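Local coordinates for ferric iron-binding protein HitA (Pseudomonas aeruginosa PAO1, PDB 6IWF) that binds ferric iron, probably in the periplasm for delivery to an import system, and is involved in gallium internalization, at residues N9-A14 and G98-T103; T59-P64 and L192-Y197; R102-A107 and G141-Q146; L223-G228 and A290-A295. One frame throughout, in Å; residues are numbered along the deposited sequence.

Interactions 1 and 2, whose centres lie about 7 Å apart, form the cleft site of the solute-binding fold; they hold the four iron ligands His12, Glu60, Tyr196 and Tyr197, with no iron bound in this chain, and meet where His12 NE2 approaches Tyr196 CE1 at 3.4 Å. Interactions 3 and 4 adjoin this site through strands 97-108 and 224-231. Interaction 3 is centred about 6 Å from interaction 2, and there two carboxylates lie close, Glu145 OE2 2.8 Å from Glu61 OE2, which is consistent with a shared proton. Interaction 4 ties on where Arg102 N lies 2.9 Å from Thr225 O.

Interaction 1. Residues N9-A14 and G98-T103; sequences NGQHAA and GITART
At the iron-binding cleft of this periplasmic-binding-protein fold, Gln11, in the turn between strand 4-9 and helix 13-27, reaches Arg102 and Thr100 on strand 97-108. Gln11 NE2 stands 3.5 Å from Arg102 NH1. Both atoms are donors and no hydrogen bond joins them; the amide and guanidinium planes are turned 39° apart and the two chains run alongside in opposite senses. Thr100 OG1 lies farther off, 4.3 Å from Gln11 NE2. What collects these groups is Glu263, which takes a salt bridge from Arg102 NH1, hydrogen-bonds Thr100 OG1 and has a weak bond from Gln11 NE2.

The other end of the Gln11 amide serves its own turn. A bend at chi2 (-73°) curls the chain back, and His12 N donates to Gln11 OE1 at 2.7 Å. His12, an iron ligand, occupies the N-cap of helix 13-27, and its carbonyl oxygen is met by Asn9 ND2 at 3.2 Å. ND2 approaches from above the His12 carbonyl plane, whereas His12 O lies in the plane of the Asn9 amide. Gln11 is held at OE1 and more weakly at NE2, consistent with a second-shell role, steadying the backbone from which the imidazole projects. Two donors so close are consistent with a common acceptor, the Glu263 carboxylate, which probably offsets the arginine charge beside the metal site.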
loop_
_atom_site.group_PDB
_atom_site.type_symbol
_atom_site.label_atom_id
_atom_site.label_comp_id
_atom_site.label_asym_id
_atom_site.label_seq_id
_atom_site.Cartn_x
_atom_site.Cartn_y
_atom_site.Cartn_z
ATOM N N ASN A 9 4.014 13.173 3.448
ATOM C CA ASN A 9 4.236 11.745 3.665
ATOM C C ASN A 9 2.943 11.063 4.093
ATOM O O ASN A 9 2.529 11.164 5.256
ATOM C CB ASN A 9 5.327 11.479 4.703
ATOM C CG ASN A 9 5.499 9.998 4.960
ATOM O OD1 ASN A 9 5.330 9.193 4.047
ATOM N ND2 ASN A 9 5.789 9.621 6.212
ATOM N N GLY A 10 2.338 10.341 3.147
ATOM C CA GLY A 10 1.240 9.429 3.401
ATOM C C GLY A 10 1.657 8.021 3.760
ATOM O O GLY A 10 0.813 7.228 4.191
ATOM N N GLN A 11 2.932 7.680 3.583
ATOM C CA GLN A 11 3.445 6.402 4.056
ATOM C C GLN A 11 3.626 6.451 5.571
ATOM O O GLN A 11 3.405 7.475 6.214
ATOM C CB GLN A 11 4.768 6.049 3.381
ATOM C CG GLN A 11 4.694 4.903 2.389
ATOM C CD GLN A 11 4.534 3.545 3.056
ATOM O OE1 GLN A 11 4.115 3.443 4.210
ATOM N NE2 GLN A 11 4.862 2.499 2.327
ATOM N N HIS A 12 4.041 5.328 6.143
ATOM C CA HIS A 12 4.186 5.237 7.593
ATOM C C HIS A 12 5.186 6.271 8.101
ATOM O O HIS A 12 6.145 6.635 7.415
ATOM C CB HIS A 12 4.612 3.819 7.973
ATOM C CG HIS A 12 3.484 2.835 7.947
ATOM N ND1 HIS A 12 2.166 3.214 8.093
ATOM C CD2 HIS A 12 3.471 1.489 7.791
ATOM C CE1 HIS A 12 1.390 2.145 8.033
ATOM N NE2 HIS A 12 2.157 1.086 7.846
ATOM N N ALA A 13 4.933 6.765 9.319
ATOM C CA ALA A 13 5.701 7.886 9.863
ATOM C C ALA A 13 7.196 7.587 9.894
ATOM O O ALA A 13 8.012 8.397 9.433
ATOM C CB ALA A 13 5.194 8.227 11.262
ATOM N N ALA A 14 7.574 6.420 10.420
ATOM C CA ALA A 14 8.989 6.080 10.551
ATOM C C ALA A 14 9.660 5.876 9.202
ATOM O O ALA A 14 10.871 6.079 9.081
ATOM C CB ALA A 14 9.156 4.822 11.406
ATOM N N GLY A 98 6.637 3.945 -8.636
ATOM C CA GLY A 98 6.505 3.032 -7.513
ATOM C C GLY A 98 7.804 2.944 -6.733
ATOM O O GLY A 98 8.897 3.020 -7.298
ATOM N N ILE A 99 7.675 2.812 -5.415
ATOM C CA ILE A 99 8.810 2.763 -4.499
ATOM C C ILE A 99 8.941 1.391 -3.859
ATOM O O ILE A 99 10.028 0.813 -3.836
ATOM C CB ILE A 99 8.707 3.863 -3.421
ATOM C CG1 ILE A 99 8.561 5.250 -4.059
ATOM C CG2 ILE A 99 9.911 3.813 -2.504
ATOM C CD1 ILE A 99 9.679 5.605 -5.031
ATOM N N THR A 100 7.846 0.870 -3.297
ATOM C CA THR A 100 7.805 -0.493 -2.783
ATOM C C THR A 100 6.494 -1.130 -3.206
ATOM O O THR A 100 5.547 -0.447 -3.590
ATOM C CB THR A 100 7.899 -0.574 -1.253
ATOM O OG1 THR A 100 6.735 0.026 -0.671
ATOM C CG2 THR A 100 9.179 0.109 -0.721
ATOM N N ALA A 101 6.452 -2.459 -3.136
ATOM C CA ALA A 101 5.225 -3.214 -3.349
ATOM C C ALA A 101 4.943 -4.063 -2.116
ATOM O O ALA A 101 5.852 -4.434 -1.376
ATOM C CB ALA A 101 5.307 -4.129 -4.592
ATOM N N ARG A 102 3.667 -4.346 -1.884
ATOM C CA ARG A 102 3.253 -5.185 -0.767
ATOM C C ARG A 102 2.191 -6.146 -1.272
ATOM O O ARG A 102 1.654 -5.977 -2.371
ATOM C CB ARG A 102 2.652 -4.357 0.358
ATOM C CG ARG A 102 1.308 -3.879 -0.111
ATOM C CD ARG A 102 0.948 -2.537 0.330
ATOM N NE ARG A 102 1.945 -1.531 0.010
ATOM C CZ ARG A 102 1.922 -0.336 0.578
ATOM N NH1 ARG A 102 2.832 0.564 0.287
ATOM N NH2 ARG A 102 0.963 -0.061 1.460
ATOM N N THR A 103 1.821 -7.117 -0.438
ATOM C CA THR A 103 0.823 -8.095 -0.856
ATOM C C THR A 103 -0.222 -8.303 0.229
ATOM O O THR A 103 0.089 -8.286 1.425
ATOM C CB THR A 103 1.485 -9.456 -1.236
ATOM O OG1 THR A 103 0.483 -10.367 -1.719
ATOM C CG2 THR A 103 2.229 -10.096 -0.063
#

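Interaction 2. Residues T59-P64 and L192-Y197; sequences TEESPP and LINNYY
The backbones of Glu60 and Asn194 remain far apart, 11.4 Å between CA atoms even at the nearest pair of residues, so the gap between segments 59-64 and 192-197 is crossed by long side chains and a water. Glu60 stretches out beyond CG and presents OE1 to the Tyr196 hydroxyl. Tyr196 OH donates to Glu60 OE1 at 2.6 Å, arriving nearly along the C-O axis, with the carboxylate and ring planes 64° apart. A chi1 of 57°, which sets CG between the backbone N and the carbonyl carbon, swings the Tyr196 ring across the cleft to make this bond. Tyr197 OH stays 4.2 Å from Glu60 OE1, and Tyr196 CE1 sits 3.4 Å above one face of the Tyr197 ring, displaced toward its rim.

Glu60, Tyr196 and Tyr197 are iron ligands, together with His12, whose ring meets that of Tyr196. The two consecutive tyrosines are a feature of the ferric-binding proteins in the two-lobed periplasmic-binding fold. In this iron-free chain the Glu60 carboxylate and the Tyr196 phenol are bonded directly to each other.

Beside them a water links the second pair, bonded to Glu61 OE2 at 2.8 Å and to Asn194 ND2 at 3.0 Å. Asp38 accepts from the backbone N of both Glu60 and Glu61 and holds the turn in place, while Thr59 OG1 donates to Glu61 O at 2.7 Å. Arg102 lies near both glutamates in long, weak ion pairs.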
loop_
_atom_site.group_PDB
_atom_site.type_symbol
_atom_site.label_atom_id
_atom_site.label_comp_id
_atom_site.label_asym_id
_atom_site.label_seq_id
_atom_site.Cartn_x
_atom_site.Cartn_y
_atom_site.Cartn_z
ATOM N N THR A 59 3.129 8.279 -1.026
ATOM C CA THR A 59 1.867 7.683 -0.605
ATOM C C THR A 59 2.001 6.181 -0.374
ATOM O O THR A 59 2.822 5.496 -0.995
ATOM C CB THR A 59 0.751 7.921 -1.629
ATOM O OG1 THR A 59 1.106 7.329 -2.883
ATOM C CG2 THR A 59 0.478 9.415 -1.798
ATOM N N GLU A 60 1.145 5.680 0.517
ATOM C CA GLU A 60 1.034 4.246 0.760
ATOM C C GLU A 60 0.491 3.502 -0.453
ATOM O O GLU A 60 0.860 2.348 -0.696
ATOM C CB GLU A 60 0.121 4.003 1.959
ATOM C CG GLU A 60 0.808 3.482 3.185
ATOM C CD GLU A 60 -0.168 2.825 4.127
ATOM O OE1 GLU A 60 0.015 1.626 4.415
ATOM O OE2 GLU A 60 -1.123 3.505 4.558
ATOM N N GLU A 61 -0.428 4.127 -1.206
ATOM C CA GLU A 61 -1.119 3.470 -2.304
ATOM C C GLU A 61 -1.110 4.360 -3.537
ATOM O O GLU A 61 -0.842 5.565 -3.466
ATOM C CB GLU A 61 -2.568 3.127 -1.938
ATOM C CG GLU A 61 -2.750 2.608 -0.518
ATOM C CD GLU A 61 -2.263 1.181 -0.323
ATOM O OE1 GLU A 61 -2.294 0.713 0.846
ATOM O OE2 GLU A 61 -1.857 0.523 -1.315
ATOM N N SER A 62 -1.439 3.756 -4.675
ATOM C CA SER A 62 -1.361 4.470 -5.948
ATOM C C SER A 62 -2.594 5.295 -6.339
ATOM O O SER A 62 -2.425 6.266 -7.087
ATOM C CB SER A 62 -1.032 3.482 -7.075
ATOM O OG SER A 62 -1.892 2.358 -7.046
ATOM N N PRO A 63 -3.823 4.986 -5.899
ATOM C CA PRO A 63 -4.997 5.803 -6.344
ATOM C C PRO A 63 -4.803 7.306 -6.176
ATOM O O PRO A 63 -5.117 8.058 -7.113
ATOM C CB PRO A 63 -6.143 5.267 -5.472
ATOM C CG PRO A 63 -5.809 3.799 -5.385
ATOM C CD PRO A 63 -4.292 3.760 -5.204
ATOM N N PRO A 64 -4.284 7.809 -5.045
ATOM C CA PRO A 64 -4.074 9.269 -4.963
ATOM C C PRO A 64 -3.112 9.806 -6.006
ATOM O O PRO A 64 -3.263 10.957 -6.447
ATOM C CB PRO A 64 -3.523 9.479 -3.542
ATOM C CG PRO A 64 -3.898 8.253 -2.801
ATOM C CD PRO A 64 -3.877 7.147 -3.790
ATOM N N LEU A 192 -7.869 -10.117 7.264
ATOM C CA LEU A 192 -7.418 -9.693 5.944
ATOM C C LEU A 192 -6.573 -8.438 6.110
ATOM O O LEU A 192 -7.083 -7.412 6.565
ATOM C CB LEU A 192 -8.628 -9.404 5.059
ATOM C CG LEU A 192 -9.560 -10.583 4.776
ATOM C CD1 LEU A 192 -10.789 -10.098 4.048
ATOM C CD2 LEU A 192 -8.804 -11.625 3.933
ATOM N N ILE A 193 -5.284 -8.515 5.760
ATOM C CA ILE A 193 -4.336 -7.425 5.994
ATOM C C ILE A 193 -3.231 -7.486 4.948
ATOM O O ILE A 193 -3.080 -8.468 4.230
ATOM C CB ILE A 193 -3.680 -7.483 7.397
ATOM C CG1 ILE A 193 -2.975 -8.831 7.587
ATOM C CG2 ILE A 193 -4.677 -7.204 8.507
ATOM C CD1 ILE A 193 -1.864 -8.786 8.620
ATOM N N ASN A 194 -2.451 -6.411 4.856
ATOM C CA ASN A 194 -1.226 -6.455 4.078
ATOM C C ASN A 194 -0.125 -7.152 4.866
ATOM O O ASN A 194 -0.111 -7.144 6.103
ATOM C CB ASN A 194 -0.792 -5.045 3.703
ATOM C CG ASN A 194 -1.445 -4.565 2.424
ATOM O OD1 ASN A 194 -1.745 -5.366 1.525
ATOM N ND2 ASN A 194 -1.650 -3.262 2.321
ATOM N N ASN A 195 0.826 -7.731 4.130
ATOM C CA ASN A 195 1.789 -8.629 4.763
ATOM C C ASN A 195 2.632 -7.925 5.816
ATOM O O ASN A 195 3.030 -8.551 6.808
ATOM C CB ASN A 195 2.697 -9.241 3.690
ATOM C CG ASN A 195 3.640 -8.225 3.097
ATOM O OD1 ASN A 195 3.228 -7.327 2.356
ATOM N ND2 ASN A 195 4.922 -8.341 3.439
ATOM N N TYR A 196 2.920 -6.630 5.632
ATOM C CA TYR A 196 3.986 -6.037 6.436
ATOM C C TYR A 196 3.580 -5.820 7.893
ATOM O O TYR A 196 4.466 -5.672 8.743
ATOM C CB TYR A 196 4.466 -4.725 5.795
ATOM C CG TYR A 196 3.391 -3.702 5.577
ATOM C CD1 TYR A 196 2.928 -2.929 6.637
ATOM C CD2 TYR A 196 2.844 -3.489 4.319
ATOM C CE1 TYR A 196 1.941 -1.976 6.450
ATOM C CE2 TYR A 196 1.847 -2.531 4.126
ATOM C CZ TYR A 196 1.402 -1.785 5.203
ATOM O OH TYR A 196 0.415 -0.828 5.039
ATOM N N TYR A 197 2.275 -5.833 8.211
ATOM C CA TYR A 197 1.854 -5.657 9.604
ATOM C C TYR A 197 2.311 -6.816 10.475
ATOM O O TYR A 197 2.655 -6.626 11.649
ATOM C CB TYR A 197 0.336 -5.523 9.696
ATOM C CG TYR A 197 -0.183 -4.230 9.135
ATOM C CD1 TYR A 197 -0.109 -3.053 9.875
ATOM C CD2 TYR A 197 -0.758 -4.184 7.865
ATOM C CE1 TYR A 197 -0.579 -1.859 9.359
ATOM C CE2 TYR A 197 -1.229 -2.994 7.348
ATOM C CZ TYR A 197 -1.135 -1.839 8.099
ATOM O OH TYR A 197 -1.611 -0.652 7.591
HETATM O O HOH W 1 -2.517 -2.020 -0.226
#

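Interaction 3. Residues R102-A107 and G141-Q146; sequences RTRVLA and GAFLEQ
One face of the Arg104 guanidinium looks onto the first turn of helix 141-154, where Ala142 O lies 4.1 Å above the plane, offset toward the rim, and the CA of Phe143 lies over the same face. At its edge, near the plane, are Gln146 OE1 and a water. The Phe143 ring is met by Arg104 NH2 at its own edge, 4.0 Å from CD1, with the planes 63° apart, so this is not a cation-pi stack.

The contact sets the helix crosswise against strand 97-108 of the solute-binding fold: the axes of the two segments run at 84° to each other and come no closer than 10.5 Å. Arg104 spans much of that distance. Its chain is bent at both chi2 and chi3, which folds the guanidinium down against the helix, and NH1 rests on the methyl carbon of Ala142, 3.5 Å from CB. Asn194 of the adjacent strand 190-194 packs against Arg104 CD.

Gln146 approaches with CG anti to its backbone N and a turn at chi2, so that the amide oxygen leans over the aliphatic part of Arg104, 3.8 Å from CG, while NE2 is taken by Pro220 O. Guanidinium and amide are 76° apart, and Gln146 OE1 stays 3.7 Å from Arg104 NE, with no direct hydrogen bond. Water supplies the polar link instead, accepting from Arg104 NE at 3.0 Å and donating to Gln146 OE1 at 2.8 Å.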
loop_
_atom_site.group_PDB
_atom_site.type_symbol
_atom_site.label_atom_id
_atom_site.label_comp_id
_atom_site.label_asym_id
_atom_site.label_seq_id
_atom_site.Cartn_x
_atom_site.Cartn_y
_atom_site.Cartn_z
ATOM N N ARG A 102 3.667 -4.346 -1.884
ATOM C CA ARG A 102 3.253 -5.185 -0.767
ATOM C C ARG A 102 2.191 -6.146 -1.272
ATOM O O ARG A 102 1.654 -5.977 -2.371
ATOM C CB ARG A 102 2.652 -4.357 0.358
ATOM C CG ARG A 102 1.308 -3.879 -0.111
ATOM C CD ARG A 102 0.948 -2.537 0.330
ATOM N NE ARG A 102 1.945 -1.531 0.010
ATOM C CZ ARG A 102 1.922 -0.336 0.578
ATOM N NH1 ARG A 102 2.832 0.564 0.287
ATOM N NH2 ARG A 102 0.963 -0.061 1.460
ATOM N N THR A 103 1.821 -7.117 -0.438
ATOM C CA THR A 103 0.823 -8.095 -0.856
ATOM C C THR A 103 -0.222 -8.303 0.229
ATOM O O THR A 103 0.089 -8.286 1.425
ATOM C CB THR A 103 1.485 -9.456 -1.236
ATOM O OG1 THR A 103 0.483 -10.367 -1.719
ATOM C CG2 THR A 103 2.229 -10.096 -0.063
ATOM N N ARG A 104 -1.464 -8.510 -0.197
ATOM C CA ARG A 104 -2.500 -8.923 0.737
ATOM C C ARG A 104 -2.251 -10.357 1.179
ATOM O O ARG A 104 -1.748 -11.189 0.414
ATOM C CB ARG A 104 -3.888 -8.802 0.096
ATOM C CG ARG A 104 -4.189 -7.403 -0.453
ATOM C CD ARG A 104 -4.507 -6.451 0.646
ATOM N NE ARG A 104 -5.750 -6.787 1.344
ATOM C CZ ARG A 104 -6.167 -6.105 2.405
ATOM N NH1 ARG A 104 -5.437 -5.083 2.842
ATOM N NH2 ARG A 104 -7.292 -6.425 3.017
ATOM N N VAL A 105 -2.594 -10.638 2.429
ATOM C CA VAL A 105 -2.444 -11.963 3.019
ATOM C C VAL A 105 -3.658 -12.239 3.895
ATOM O O VAL A 105 -4.522 -11.377 4.092
ATOM C CB VAL A 105 -1.147 -12.091 3.845
ATOM C CG1 VAL A 105 0.065 -11.879 2.957
ATOM C CG2 VAL A 105 -1.150 -11.097 5.003
ATOM N N LEU A 106 -3.713 -13.459 4.429
ATOM C CA LEU A 106 -4.673 -13.849 5.458
ATOM C C LEU A 106 -3.866 -14.203 6.709
ATOM O O LEU A 106 -3.217 -15.254 6.760
ATOM C CB LEU A 106 -5.544 -15.026 4.980
ATOM C CG LEU A 106 -6.637 -15.489 5.948
ATOM C CD1 LEU A 106 -7.777 -14.477 6.022
ATOM C CD2 LEU A 106 -7.161 -16.837 5.471
ATOM N N ALA A 107 -3.864 -13.332 7.714
ATOM C CA ALA A 107 -3.229 -13.696 8.980
ATOM C C ALA A 107 -4.174 -14.621 9.734
ATOM O O ALA A 107 -5.394 -14.441 9.683
ATOM C CB ALA A 107 -2.905 -12.457 9.811
ATOM N N GLY A 141 -7.356 2.367 2.843
ATOM C CA GLY A 141 -7.096 2.452 1.412
ATOM C C GLY A 141 -6.665 1.130 0.816
ATOM O O GLY A 141 -6.932 0.851 -0.360
ATOM N N ALA A 142 -6.009 0.289 1.618
ATOM C CA ALA A 142 -5.640 -1.041 1.154
ATOM C C ALA A 142 -6.870 -1.889 0.870
ATOM O O ALA A 142 -6.906 -2.615 -0.125
ATOM C CB ALA A 142 -4.755 -1.743 2.182
ATOM N N PHE A 143 -7.864 -1.860 1.766
ATOM C CA PHE A 143 -9.075 -2.622 1.488
ATOM C C PHE A 143 -9.831 -2.042 0.293
ATOM O O PHE A 143 -10.450 -2.792 -0.467
ATOM C CB PHE A 143 -9.977 -2.683 2.722
ATOM C CG PHE A 143 -11.160 -3.578 2.537
ATOM C CD1 PHE A 143 -11.005 -4.956 2.596
ATOM C CD2 PHE A 143 -12.415 -3.049 2.234
ATOM C CE1 PHE A 143 -12.098 -5.804 2.396
ATOM C CE2 PHE A 143 -13.499 -3.885 2.029
ATOM C CZ PHE A 143 -13.337 -5.268 2.103
ATOM N N LEU A 144 -9.800 -0.721 0.110
ATOM C CA LEU A 144 -10.404 -0.133 -1.082
ATOM C C LEU A 144 -9.817 -0.743 -2.345
ATOM O O LEU A 144 -10.548 -1.085 -3.282
ATOM C CB LEU A 144 -10.204 1.379 -1.077
ATOM C CG LEU A 144 -10.733 2.095 -2.321
ATOM C CD1 LEU A 144 -12.237 1.993 -2.381
ATOM C CD2 LEU A 144 -10.278 3.549 -2.283
ATOM N N GLU A 145 -8.491 -0.886 -2.388
ATOM C CA GLU A 145 -7.867 -1.508 -3.552
ATOM C C GLU A 145 -8.285 -2.970 -3.684
ATOM O O GLU A 145 -8.476 -3.463 -4.804
ATOM C CB GLU A 145 -6.347 -1.388 -3.472
ATOM C CG GLU A 145 -5.852 -0.145 -4.187
ATOM C CD GLU A 145 -4.459 0.249 -3.783
ATOM O OE1 GLU A 145 -3.529 0.159 -4.621
ATOM O OE2 GLU A 145 -4.293 0.647 -2.615
ATOM N N GLN A 146 -8.457 -3.666 -2.553
ATOM C CA GLN A 146 -8.955 -5.041 -2.598
ATOM C C GLN A 146 -10.318 -5.098 -3.273
ATOM O O GLN A 146 -10.583 -5.979 -4.095
ATOM C CB GLN A 146 -9.046 -5.624 -1.185
ATOM C CG GLN A 146 -9.571 -7.081 -1.163
ATOM C CD GLN A 146 -8.595 -8.048 -1.849
ATOM O OE1 GLN A 146 -7.725 -8.630 -1.192
ATOM N NE2 GLN A 146 -8.736 -8.221 -3.167
HETATM O O HOH W 2 -7.680 -9.059 1.571
#

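Interaction 4. Residues L223-G228 and A290-A295; sequences LVTVSG and ADLGEA
Apolar contact is confined to Leu292 CD1, at the C-terminal end of the short helix 289-292, which meets Leu223, just before strand 224-231, and Thr225 near its start. This strand pairs antiparallel with strand 97-108; in periplasmic-binding proteins of this type, two such long strands pass between the lobes. One methyl carbon does the touching. Leu292 CD1 lies 4.2 Å from Thr225 CG2 and 4.5 Å from Leu223 CD1, so it is set against two side chains that are two residues apart. An extended chi2 (168°) carries CD1 out toward the strand. The fit is light, with all three residues buried, and helix 141-154 also touches the strand side, Ala149 at Leu223 and Glu145 at Thr225.

Polar bonds do not cross between the segments but hold each of them. On the strand side, Thr225 O and Leu223 O make probable backbone hydrogen bonds to strand 97-108, with the N atoms of Arg102 and Arg104 respectively. Thr225 turns its methyl to Leu292, and its hydroxyl has a weak hydrogen bond with Glu61.

On the helix side, Asp291 OD2 accepts from Thr288 N at the helix start. The backbone then leaves the helix in a type II' turn from Leu292 to Ala295. Gly293 takes the positive phi (61°) that this turn needs, and Ala295 becomes the N-cap of helix 296-305. The turn is closed by Ala295 N donating to Leu292 O at 3.1 Å.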
loop_
_atom_site.group_PDB
_atom_site.type_symbol
_atom_site.label_atom_id
_atom_site.label_comp_id
_atom_site.label_asym_id
_atom_site.label_seq_id
_atom_site.Cartn_x
_atom_site.Cartn_y
_atom_site.Cartn_z
ATOM N N LEU A 223 -3.670 -9.999 -4.131
ATOM C CA LEU A 223 -3.377 -8.732 -4.784
ATOM C C LEU A 223 -2.058 -8.137 -4.305
ATOM O O LEU A 223 -1.785 -8.085 -3.102
ATOM C CB LEU A 223 -4.516 -7.757 -4.496
ATOM C CG LEU A 223 -4.386 -6.365 -5.094
ATOM C CD1 LEU A 223 -4.498 -6.431 -6.612
ATOM C CD2 LEU A 223 -5.463 -5.410 -4.481
ATOM N N VAL A 224 -1.251 -7.675 -5.257
ATOM C CA VAL A 224 -0.050 -6.899 -4.973
ATOM C C VAL A 224 -0.344 -5.452 -5.352
ATOM O O VAL A 224 -0.893 -5.190 -6.432
ATOM C CB VAL A 224 1.160 -7.461 -5.742
ATOM C CG1 VAL A 224 2.330 -6.466 -5.757
ATOM C CG2 VAL A 224 1.565 -8.803 -5.146
ATOM N N THR A 225 0.015 -4.517 -4.471
ATOM C CA THR A 225 -0.151 -3.088 -4.720
ATOM C C THR A 225 1.163 -2.358 -4.459
ATOM O O THR A 225 2.078 -2.883 -3.824
ATOM C CB THR A 225 -1.257 -2.469 -3.844
ATOM O OG1 THR A 225 -0.946 -2.650 -2.460
ATOM C CG2 THR A 225 -2.610 -3.128 -4.136
ATOM N N VAL A 226 1.265 -1.123 -4.948
ATOM C CA VAL A 226 2.520 -0.378 -4.848
ATOM C C VAL A 226 2.302 0.920 -4.079
ATOM O O VAL A 226 1.241 1.551 -4.183
ATOM C CB VAL A 226 3.135 -0.093 -6.235
ATOM C CG1 VAL A 226 3.141 -1.358 -7.110
ATOM C CG2 VAL A 226 2.399 1.017 -6.933
ATOM N N SER A 227 3.297 1.299 -3.284
ATOM C CA SER A 227 3.415 2.656 -2.784
ATOM C C SER A 227 4.204 3.465 -3.802
ATOM O O SER A 227 5.001 2.921 -4.561
ATOM C CB SER A 227 4.133 2.711 -1.439
ATOM O OG SER A 227 5.514 2.457 -1.608
ATOM N N GLY A 228 3.995 4.775 -3.800
ATOM C CA GLY A 228 4.624 5.562 -4.842
ATOM C C GLY A 228 5.007 6.955 -4.399
ATOM O O GLY A 228 4.697 7.408 -3.296
ATOM N N ALA A 290 -2.397 0.790 -12.925
ATOM C CA ALA A 290 -3.294 1.406 -13.896
ATOM C C ALA A 290 -4.628 0.671 -13.957
ATOM O O ALA A 290 -5.678 1.299 -14.127
ATOM C CB ALA A 290 -2.623 1.433 -15.273
ATOM N N ASP A 291 -4.602 -0.657 -13.830
ATOM C CA ASP A 291 -5.841 -1.430 -13.824
ATOM C C ASP A 291 -6.748 -1.011 -12.672
ATOM O O ASP A 291 -7.966 -0.914 -12.842
ATOM C CB ASP A 291 -5.537 -2.928 -13.733
ATOM C CG ASP A 291 -4.890 -3.477 -14.989
ATOM O OD1 ASP A 291 -5.221 -2.998 -16.097
ATOM O OD2 ASP A 291 -4.046 -4.393 -14.869
ATOM N N LEU A 292 -6.175 -0.774 -11.484
ATOM C CA LEU A 292 -6.983 -0.373 -10.334
ATOM C C LEU A 292 -7.389 1.097 -10.394
ATOM O O LEU A 292 -8.454 1.468 -9.880
ATOM C CB LEU A 292 -6.221 -0.645 -9.037
ATOM C CG LEU A 292 -5.640 -2.053 -8.856
ATOM C CD1 LEU A 292 -4.669 -2.110 -7.669
ATOM C CD2 LEU A 292 -6.767 -3.039 -8.655
ATOM N N GLY A 293 -6.553 1.944 -10.995
ATOM C CA GLY A 293 -6.914 3.340 -11.177
ATOM C C GLY A 293 -7.155 4.051 -9.864
ATOM O O GLY A 293 -6.479 3.806 -8.855
ATOM N N GLU A 294 -8.140 4.958 -9.865
ATOM C CA GLU A 294 -8.507 5.677 -8.652
ATOM C C GLU A 294 -9.443 4.870 -7.763
ATOM O O GLU A 294 -9.825 5.350 -6.688
ATOM C CB GLU A 294 -9.151 7.030 -9.013
ATOM C CG GLU A 294 -8.153 7.994 -9.678
ATOM C CD GLU A 294 -8.792 9.273 -10.210
ATOM O OE1 GLU A 294 -8.566 9.609 -11.401
ATOM O OE2 GLU A 294 -9.505 9.944 -9.435
ATOM N N ALA A 295 -9.803 3.655 -8.181
ATOM C CA ALA A 295 -10.704 2.793 -7.411
ATOM C C ALA A 295 -12.050 3.470 -7.148
ATOM O O ALA A 295 -12.654 3.290 -6.089
ATOM C CB ALA A 295 -10.060 2.349 -6.090
#